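Local coordinates for protein beta-glucoside kinase (Listeria monocytogenes, PDB 4HTL) that phosphorylates cellobiose with ATP to give cellobiose-6'-phosphate, and may also regulate transcription of the cellobiose-PTS operon, at residues A166-P169 / G170-T173; T178-L181 / V182-R185; E220-T223 / G224-T227; Y172-N175 / E176-T179. All coordinates share one frame; numbering follows the deposited sequence.

Interaction 1 (A166-P169 / G170-T173)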
loop_
_atom_site.group_PDB
_atom_site.type_symbol
_atom_site.label_atom_id
_atom_site.label_comp_id
_atom_site.label_asym_id
_atom_site.label_seq_id
_atom_site.Cartn_x
_atom_site.Cartn_y
_atom_site.Cartn_z
ATOM N N ALA A 166 15.469 9.470 -16.282
ATOM C CA ALA A 166 15.966 10.807 -15.878
ATOM C C ALA A 166 15.009 11.948 -16.172
ATOM O O ALA A 166 15.283 13.079 -15.766
ATOM C CB ALA A 166 17.335 11.080 -16.517
ATOM N N PHE A 167 13.936 11.692 -16.916
ATOM C CA PHE A 167 12.862 12.667 -17.005
ATOM C C PHE A 167 12.125 12.704 -15.648
ATOM O O PHE A 167 12.454 11.942 -14.748
ATOM C CB PHE A 167 11.930 12.349 -18.147
ATOM C CG PHE A 167 12.532 12.608 -19.507
ATOM C CD1 PHE A 167 12.465 13.872 -20.086
ATOM C CD2 PHE A 167 13.141 11.597 -20.201
ATOM C CE1 PHE A 167 13.015 14.114 -21.331
ATOM C CE2 PHE A 167 13.703 11.844 -21.446
ATOM C CZ PHE A 167 13.604 13.098 -22.009
ATOM N N ARG A 168 11.211 13.644 -15.477
ATOM C CA ARG A 168 10.482 13.741 -14.219
ATOM C C ARG A 168 9.818 12.381 -13.910
ATOM O O ARG A 168 9.430 11.656 -14.814
ATOM C CB ARG A 168 9.483 14.892 -14.241
ATOM C CG ARG A 168 8.371 14.720 -15.213
ATOM C CD ARG A 168 7.512 15.974 -15.266
ATOM N NE ARG A 168 6.582 15.796 -16.366
ATOM C CZ ARG A 168 5.586 14.923 -16.352
ATOM N NH1 ARG A 168 5.326 14.278 -15.249
ATOM N NH2 ARG A 168 4.795 14.789 -17.413
ATOM N N PRO A 169 9.762 12.026 -12.621
ATOM C CA PRO A 169 9.345 10.683 -12.254
ATOM C C PRO A 169 7.952 10.303 -12.722
ATOM O O PRO A 169 7.722 9.124 -13.028
ATOM C CB PRO A 169 9.452 10.669 -10.728
ATOM C CG PRO A 169 9.681 12.069 -10.328
ATOM C CD PRO A 169 10.274 12.784 -11.470
ATOM N N GLY A 170 7.055 11.274 -12.815
ATOM C CA GLY A 170 5.686 11.016 -13.220
ATOM C C GLY A 170 5.604 10.312 -14.552
ATOM O O GLY A 170 4.664 9.533 -14.785
ATOM N N LYS A 171 6.596 10.548 -15.423
ATOM C CA LYS A 171 6.580 9.984 -16.761
ATOM C C LYS A 171 6.675 8.445 -16.750
ATOM O O LYS A 171 6.371 7.808 -17.733
ATOM C CB LYS A 171 7.663 10.598 -17.594
ATOM C CG LYS A 171 7.314 12.032 -18.037
ATOM C CD LYS A 171 8.317 12.650 -18.998
ATOM C CE LYS A 171 7.783 13.872 -19.715
ATOM N NZ LYS A 171 8.775 14.424 -20.724
ATOM N N TYR A 172 7.154 7.887 -15.630
ATOM C CA TYR A 172 7.381 6.451 -15.474
ATOM C C TYR A 172 6.325 5.769 -14.584
ATOM O O TYR A 172 6.452 4.550 -14.209
ATOM C CB TYR A 172 8.782 6.213 -14.940
ATOM C CG TYR A 172 9.810 6.915 -15.740
ATOM C CD1 TYR A 172 10.232 6.426 -16.964
ATOM C CD2 TYR A 172 10.303 8.173 -15.327
ATOM C CE1 TYR A 172 11.184 7.096 -17.700
ATOM C CE2 TYR A 172 11.230 8.857 -16.101
ATOM C CZ TYR A 172 11.629 8.333 -17.307
ATOM O OH TYR A 172 12.618 8.987 -18.066
ATOM N N THR A 173 5.271 6.516 -14.310
ATOM C CA THR A 173 4.164 6.074 -13.442
ATOM C C THR A 173 2.928 5.705 -14.243
ATOM O O THR A 173 2.744 6.156 -15.383
ATOM C CB THR A 173 3.810 7.113 -12.364
ATOM O OG1 THR A 173 3.161 8.249 -12.963
ATOM C CG2 THR A 173 5.018 7.512 -11.579
HETATM O O HOH W 1 6.612 14.228 -12.110
#

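Interaction 2 (T178-L181 / V182-R185)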
loop_
_atom_site.group_PDB
_atom_site.type_symbol
_atom_site.label_atom_id
_atom_site.label_comp_id
_atom_site.label_asym_id
_atom_site.label_seq_id
_atom_site.Cartn_x
_atom_site.Cartn_y
_atom_site.Cartn_z
ATOM N N THR A 178 -0.163 4.115 -18.457
ATOM C CA THR A 178 -1.154 3.058 -18.429
ATOM C C THR A 178 -2.587 3.575 -18.192
ATOM O O THR A 178 -3.169 3.383 -17.117
ATOM C CB THR A 178 -0.746 1.988 -17.412
ATOM O OG1 THR A 178 0.648 1.664 -17.581
ATOM C CG2 THR A 178 -1.604 0.743 -17.468
ATOM N N THR A 179 -3.132 4.278 -19.190
ATOM C CA THR A 179 -4.472 4.870 -19.095
ATOM C C THR A 179 -5.105 4.825 -20.462
ATOM O O THR A 179 -4.413 4.647 -21.495
ATOM C CB THR A 179 -4.466 6.351 -18.610
ATOM O OG1 THR A 179 -3.939 7.201 -19.625
ATOM C CG2 THR A 179 -3.610 6.529 -17.299
HETATM N N MSE A 180 -6.420 5.023 -20.489
HETATM C CA MSE A 180 -7.141 5.106 -21.768
HETATM C C MSE A 180 -6.644 6.297 -22.634
HETATM O O MSE A 180 -6.568 6.194 -23.871
HETATM C CB MSE A 180 -8.620 5.210 -21.511
HETATM C CG MSE A 180 -9.203 3.964 -20.751
HETATM SE SE MSE A 180 -9.170 2.249 -21.697
HETATM C CE MSE A 180 -10.700 2.626 -22.814
ATOM N N LEU A 181 -6.308 7.413 -21.979
ATOM C CA LEU A 181 -5.709 8.565 -22.649
ATOM C C LEU A 181 -4.356 8.234 -23.277
ATOM O O LEU A 181 -4.111 8.583 -24.435
ATOM C CB LEU A 181 -5.571 9.758 -21.717
ATOM C CG LEU A 181 -4.921 11.039 -22.295
ATOM C CD1 LEU A 181 -5.594 11.550 -23.593
ATOM C CD2 LEU A 181 -4.878 12.114 -21.192
ATOM N N VAL A 182 -3.494 7.528 -22.540
ATOM C CA VAL A 182 -2.194 7.157 -23.056
ATOM C C VAL A 182 -2.392 6.260 -24.293
ATOM O O VAL A 182 -1.663 6.402 -25.282
ATOM C CB VAL A 182 -1.322 6.467 -21.968
ATOM C CG1 VAL A 182 -0.129 5.763 -22.616
ATOM C CG2 VAL A 182 -0.920 7.488 -20.930
ATOM N N LEU A 183 -3.345 5.317 -24.233
ATOM C CA LEU A 183 -3.613 4.476 -25.384
ATOM C C LEU A 183 -3.935 5.271 -26.630
ATOM O O LEU A 183 -3.372 4.994 -27.716
ATOM C CB LEU A 183 -4.755 3.500 -25.106
ATOM C CG LEU A 183 -4.448 2.214 -24.351
ATOM C CD1 LEU A 183 -5.778 1.504 -24.038
ATOM C CD2 LEU A 183 -3.501 1.278 -25.140
ATOM N N ARG A 184 -4.791 6.264 -26.480
ATOM C CA ARG A 184 -5.168 7.130 -27.610
ATOM C C ARG A 184 -3.965 7.941 -28.103
ATOM O O ARG A 184 -3.735 8.045 -29.309
ATOM C CB ARG A 184 -6.348 8.031 -27.243
ATOM C CG ARG A 184 -7.624 7.236 -26.977
ATOM C CD ARG A 184 -8.716 8.121 -26.411
ATOM N NE ARG A 184 -8.908 9.259 -27.308
ATOM C CZ ARG A 184 -8.696 10.541 -27.013
ATOM N NH1 ARG A 184 -8.377 10.936 -25.781
ATOM N NH2 ARG A 184 -8.884 11.461 -27.961
ATOM N N ARG A 185 -3.184 8.483 -27.171
ATOM C CA ARG A 185 -1.952 9.208 -27.518
ATOM C C ARG A 185 -0.977 8.335 -28.284
ATOM O O ARG A 185 -0.423 8.760 -29.289
ATOM C CB ARG A 185 -1.287 9.756 -26.278
ATOM C CG ARG A 185 -2.044 10.941 -25.728
ATOM C CD ARG A 185 -1.342 11.626 -24.555
ATOM N NE ARG A 185 0.087 11.851 -24.812
ATOM C CZ ARG A 185 1.077 11.443 -24.014
ATOM N NH1 ARG A 185 0.814 10.811 -22.866
ATOM N NH2 ARG A 185 2.348 11.676 -24.349
#

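Interaction 3 (E220-T223 / G224-T227)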
loop_
_atom_site.group_PDB
_atom_site.type_symbol
_atom_site.label_atom_id
_atom_site.label_comp_id
_atom_site.label_asym_id
_atom_site.label_seq_id
_atom_site.Cartn_x
_atom_site.Cartn_y
_atom_site.Cartn_z
ATOM N N GLU A 220 0.681 -3.953 -23.934
ATOM C CA GLU A 220 1.485 -3.121 -23.028
ATOM C C GLU A 220 0.613 -2.499 -21.932
ATOM O O GLU A 220 1.038 -2.405 -20.801
ATOM C CB GLU A 220 2.267 -2.062 -23.775
ATOM C CG GLU A 220 3.282 -2.679 -24.723
ATOM C CD GLU A 220 4.499 -3.249 -24.019
ATOM O OE1 GLU A 220 5.131 -2.478 -23.305
ATOM O OE2 GLU A 220 4.832 -4.434 -24.186
ATOM N N PHE A 221 -0.583 -2.029 -22.303
ATOM C CA PHE A 221 -1.564 -1.513 -21.349
ATOM C C PHE A 221 -1.866 -2.561 -20.277
ATOM O O PHE A 221 -1.807 -2.295 -19.065
ATOM C CB PHE A 221 -2.811 -1.073 -22.144
ATOM C CG PHE A 221 -3.975 -0.593 -21.300
ATOM C CD1 PHE A 221 -3.926 0.605 -20.596
ATOM C CD2 PHE A 221 -5.163 -1.265 -21.339
ATOM C CE1 PHE A 221 -5.011 1.061 -19.884
ATOM C CE2 PHE A 221 -6.267 -0.816 -20.646
ATOM C CZ PHE A 221 -6.195 0.358 -19.912
ATOM N N TYR A 222 -2.177 -3.783 -20.695
ATOM C CA TYR A 222 -2.521 -4.812 -19.728
ATOM C C TYR A 222 -1.329 -5.181 -18.853
ATOM O O TYR A 222 -1.474 -5.412 -17.645
ATOM C CB TYR A 222 -3.091 -6.044 -20.428
ATOM C CG TYR A 222 -4.523 -5.869 -20.914
ATOM C CD1 TYR A 222 -5.459 -5.188 -20.163
ATOM C CD2 TYR A 222 -4.990 -6.537 -22.012
ATOM C CE1 TYR A 222 -6.768 -5.044 -20.564
ATOM C CE2 TYR A 222 -6.333 -6.429 -22.409
ATOM C CZ TYR A 222 -7.198 -5.675 -21.702
ATOM O OH TYR A 222 -8.502 -5.603 -22.135
ATOM N N THR A 223 -0.138 -5.145 -19.421
ATOM C CA THR A 223 1.072 -5.413 -18.615
ATOM C C THR A 223 1.246 -4.344 -17.523
ATOM O O THR A 223 1.548 -4.665 -16.407
ATOM C CB THR A 223 2.340 -5.508 -19.495
ATOM O OG1 THR A 223 2.239 -6.670 -20.345
ATOM C CG2 THR A 223 3.663 -5.566 -18.628
ATOM N N GLY A 224 1.001 -3.081 -17.850
ATOM C CA GLY A 224 1.074 -2.048 -16.889
ATOM C C GLY A 224 0.047 -2.236 -15.797
ATOM O O GLY A 224 0.342 -2.061 -14.622
ATOM N N ILE A 225 -1.189 -2.583 -16.173
ATOM C CA ILE A 225 -2.220 -2.837 -15.155
ATOM C C ILE A 225 -1.808 -4.016 -14.224
ATOM O O ILE A 225 -1.916 -3.915 -12.988
ATOM C CB ILE A 225 -3.597 -3.110 -15.746
ATOM C CG1 ILE A 225 -4.084 -1.868 -16.503
ATOM C CG2 ILE A 225 -4.614 -3.461 -14.634
ATOM C CD1 ILE A 225 -5.303 -2.097 -17.387
ATOM N N CYS A 226 -1.302 -5.089 -14.836
ATOM C CA CYS A 226 -0.832 -6.241 -14.075
ATOM C C CYS A 226 0.319 -5.865 -13.107
ATOM O O CYS A 226 0.389 -6.423 -12.025
ATOM C CB CYS A 226 -0.388 -7.362 -14.998
ATOM S SG CYS A 226 -1.773 -8.196 -15.804
ATOM N N THR A 227 1.204 -4.940 -13.531
ATOM C CA THR A 227 2.304 -4.476 -12.710
ATOM C C THR A 227 1.720 -3.804 -11.454
ATOM O O THR A 227 2.135 -4.099 -10.343
ATOM C CB THR A 227 3.224 -3.541 -13.505
ATOM O OG1 THR A 227 3.711 -4.256 -14.658
ATOM C CG2 THR A 227 4.385 -2.995 -12.666
#

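Interaction 4 (Y172-N175 / E176-T179)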
loop_
_atom_site.group_PDB
_atom_site.type_symbol
_atom_site.label_atom_id
_atom_site.label_comp_id
_atom_site.label_asym_id
_atom_site.label_seq_id
_atom_site.Cartn_x
_atom_site.Cartn_y
_atom_site.Cartn_z
ATOM N N TYR A 172 7.154 7.887 -15.630
ATOM C CA TYR A 172 7.381 6.451 -15.474
ATOM C C TYR A 172 6.325 5.769 -14.584
ATOM O O TYR A 172 6.452 4.550 -14.209
ATOM C CB TYR A 172 8.782 6.213 -14.940
ATOM C CG TYR A 172 9.810 6.915 -15.740
ATOM C CD1 TYR A 172 10.232 6.426 -16.964
ATOM C CD2 TYR A 172 10.303 8.173 -15.327
ATOM C CE1 TYR A 172 11.184 7.096 -17.700
ATOM C CE2 TYR A 172 11.230 8.857 -16.101
ATOM C CZ TYR A 172 11.629 8.333 -17.307
ATOM O OH TYR A 172 12.618 8.987 -18.066
ATOM N N THR A 173 5.271 6.516 -14.310
ATOM C CA THR A 173 4.164 6.074 -13.442
ATOM C C THR A 173 2.928 5.705 -14.243
ATOM O O THR A 173 2.744 6.156 -15.383
ATOM C CB THR A 173 3.810 7.113 -12.364
ATOM O OG1 THR A 173 3.161 8.249 -12.963
ATOM C CG2 THR A 173 5.018 7.512 -11.579
ATOM N N LEU A 174 2.074 4.877 -13.647
ATOM C CA LEU A 174 0.819 4.401 -14.297
ATOM C C LEU A 174 0.012 5.561 -14.859
ATOM O O LEU A 174 -0.524 5.447 -15.972
ATOM C CB LEU A 174 -0.036 3.591 -13.336
ATOM C CG LEU A 174 0.522 2.217 -12.897
ATOM C CD1 LEU A 174 -0.272 1.648 -11.710
ATOM C CD2 LEU A 174 0.591 1.215 -14.084
ATOM N N ASN A 175 -0.048 6.682 -14.122
ATOM C CA ASN A 175 -0.783 7.878 -14.598
ATOM C C ASN A 175 -0.395 8.301 -15.998
ATOM O O ASN A 175 -1.224 8.895 -16.711
ATOM C CB ASN A 175 -0.558 9.056 -13.664
ATOM C CG ASN A 175 -1.491 9.048 -12.456
ATOM O OD1 ASN A 175 -2.636 8.637 -12.570
ATOM N ND2 ASN A 175 -1.031 9.582 -11.313
ATOM N N GLU A 176 0.887 8.161 -16.304
ATOM C CA GLU A 176 1.425 8.553 -17.584
ATOM C C GLU A 176 1.810 7.455 -18.552
ATOM O O GLU A 176 2.243 7.758 -19.678
ATOM C CB GLU A 176 2.580 9.563 -17.381
ATOM C CG GLU A 176 2.147 10.725 -16.502
ATOM C CD GLU A 176 3.133 11.887 -16.414
ATOM O OE1 GLU A 176 3.763 12.202 -17.440
ATOM O OE2 GLU A 176 3.227 12.502 -15.303
ATOM N N THR A 177 1.678 6.185 -18.154
ATOM C CA THR A 177 2.001 5.053 -19.044
ATOM C C THR A 177 0.844 4.125 -19.336
ATOM O O THR A 177 0.910 3.362 -20.299
ATOM C CB THR A 177 3.101 4.150 -18.397
ATOM O OG1 THR A 177 2.620 3.535 -17.200
ATOM C CG2 THR A 177 4.348 5.000 -18.068
ATOM N N THR A 178 -0.163 4.115 -18.457
ATOM C CA THR A 178 -1.154 3.058 -18.429
ATOM C C THR A 178 -2.587 3.575 -18.192
ATOM O O THR A 178 -3.169 3.383 -17.117
ATOM C CB THR A 178 -0.746 1.988 -17.412
ATOM O OG1 THR A 178 0.648 1.664 -17.581
ATOM C CG2 THR A 178 -1.604 0.743 -17.468
ATOM N N THR A 179 -3.132 4.278 -19.190
ATOM C CA THR A 179 -4.472 4.870 -19.095
ATOM C C THR A 179 -5.105 4.825 -20.462
ATOM O O THR A 179 -4.413 4.647 -21.495
ATOM C CB THR A 179 -4.466 6.351 -18.610
ATOM O OG1 THR A 179 -3.939 7.201 -19.625
ATOM C CG2 THR A 179 -3.610 6.529 -17.299
HETATM O O HOH W 2 -2.826 9.581 -18.800
#

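Interaction 1 (A166-P169 / G170-T173)
With CG opposite its carbonyl carbon (chi1 -52°), the ring of Y172 turns back along the loop toward F167, and R168, its CG held between backbone N and carbonyl carbon (chi1 66°), runs extended across K171. The phenol oxygen accepts there: F167 N donates to Y172 OH at 3.2 Å, and the same oxygen lies at the edge of the F167 ring, 3.4 Å from CD2. F167 also meets the lysine, whose CD comes within 3.7 Å of F167 CB. The backbone between is a short 3-10 turn in the loop leading to helix 174-177, closed by the i to i+3 bonds K171 N to R168 O (3.1 Å) and Y172 N to P169 O (2.9 Å); both donors stand well above the planes of the carbonyls they use. K171 CG sits over the centre of one face of the R168 guanidinium, 3.8 Å from CZ, the two chains crossing at about a right angle. That guanidinium is anchored by a salt bridge from NH1 to E176, while a water accepts from G170 N and, weakly, from R168 NH1. P169 packs on S263 of the second subunit.

Interaction 2 (T178-L181 / V182-R185)
T179 and V182 meet at about a right angle at the start of helix 180-191. The threonine is its N-cap: OG1, placed between the backbone N and the carbonyl carbon (chi1 71°), accepts from V182 N at 3.0 Å with an N-H...O angle of 162°, and lies 3.3 Å from V182 CG2, so the valine methyl flanks the capping oxygen. The first turns then run through L183 N to T179 O (3.0 Å) and R185 N to L181 O (2.9 Å). Selenomethionine M180, folded at chi2 and chi3, slants across L183, bringing SE to 4.2 Å from L183 CD1 in a loose apolar touch. L181 lies obliquely to both arginines. Its CD1 is 3.6 Å from R184 NH1 and also meets the aliphatic CG of R185 at 4.2 Å. The R184 chain bends at chi3, and its NE bonds to the carbonyl of I198. Near the cap, T179 N is buried without a polar partner. Around the helix start, M180 backbone bonds to G132, beyond strand 126-131, and the side chains of T178 and L183 rest on helix 212-236, where both touch F221.

Interaction 3 (E220-T223 / G224-T227)
Helix 212-236, a long helix of this ROK-family kinase of the actin-like ATPase clan, here makes two turns whose side chains sort into an apolar face and a polar one. On the apolar face I225 reaches back one turn and meets two aromatic residues with one methyl. Its CD1 stands over one face of the F221 ring, 3.8 Å from the centroid and 20° off the normal, a CH-pi contact displaced toward CE2 and CZ. F221 CG is anti to the backbone N (chi1 176°), which carries the ring outward from the helix and brings one face under that methyl. Y222 runs alongside I225 and points the same way, so the same CD1 meets the edge of the tyrosine ring, 4.2 Å from Y222 CD1. This cluster continues outward: F221 and I225 both pack on I131 of strand 126-131 and on I247, whereas Y222 and C226 lie against helix 253-261. The regular i to i+4 bonds pass beneath, among them G224 N to E220 O at 3.0 Å and C226 N to Y222 O at 2.8 Å. Across the helix T223 faces the second subunit, packing on its R163, and its OG1 bonds to H260 of its own chain and to the carbonyl of T219. T227, next on this side, packs on P164 of the second subunit. Its hydroxyl turns inward to the helix backbone: T223 O accepts from T227 N at 2.9 Å and from T227 OG1 at 2.8 Å, the two donors coming from opposite faces of the carbonyl plane.

Interaction 4 (Y172-N175 / E176-T179)
Backbone bonds around the carbonyls of T173 and L174 close the single turn of helix 174-177. The carbonyl oxygen of the N-cap residue, T173 O, accepts from E176 N at 2.9 Å, with the donor 47° out of the carbonyl plane; T177 N adds a weak bond to T173 O. L174 O takes two donors, T177 N at 3.2 Å and T178 N at 2.8 Å, the first high above its plane and the second only slightly tilted from it. Such mixed i+3 and i+4 pairing fits a helix ending after one turn, with T178 the first residue to leave helical backbone angles.

Among side-chain hydrogen bonds, T177 OG1 and T178 OG1 lie 2.7 Å apart, direction open. T177 OG1 sits between its own backbone N and carbonyl carbon (chi1 65°), which brings it back over T173, and S161 is a further partner. N175 OD1 accepts from I135 N. A water donates to N175 O at 2.7 Å and accepts from T179 OG1, the same oxygen that receives V182 N at the next helix start.

One ionic contact, E176 with R168, would tend to keep the glutamate ionised.

In van der Waals contact, L174 and T178 lie side by side, L174 CD2 being 3.5 Å from T178 OG1 and 3.7 Å from T178 CB. The T179 methyl CG2 lies against N175 O.

Polar bonds thus chiefly hold the short helix: its carbonyls are shared among several donors, and backbone bonds to G157 and M159, with the T177 hydroxyl bonded to S161, join it to the preceding loop.

Interactions 1, 4 and 2 follow one another along the chain, from the loop through helix 174-177 into helix 180-191, while interaction 3 lies on the separate helix 212-236. Interaction 1 is a surface contact, rich in charge and turn bonds; interactions 4 and 2 are partly buried and rely on threonines at helix ends; interaction 3 is buried, with an aromatic-aliphatic cluster. Interactions 1 and 4 share Y172 and T173 and are joined by a salt bridge. T178 links 2 and 4 to 3, its CG2 lying 3.4 Å from F221 O, and L174 CD2 of interaction 4 touches G224 O of interaction 3 at 3.3 Å. Interactions 1, 3 and 4 also border the second subunit, whereas 2 is untouched by it.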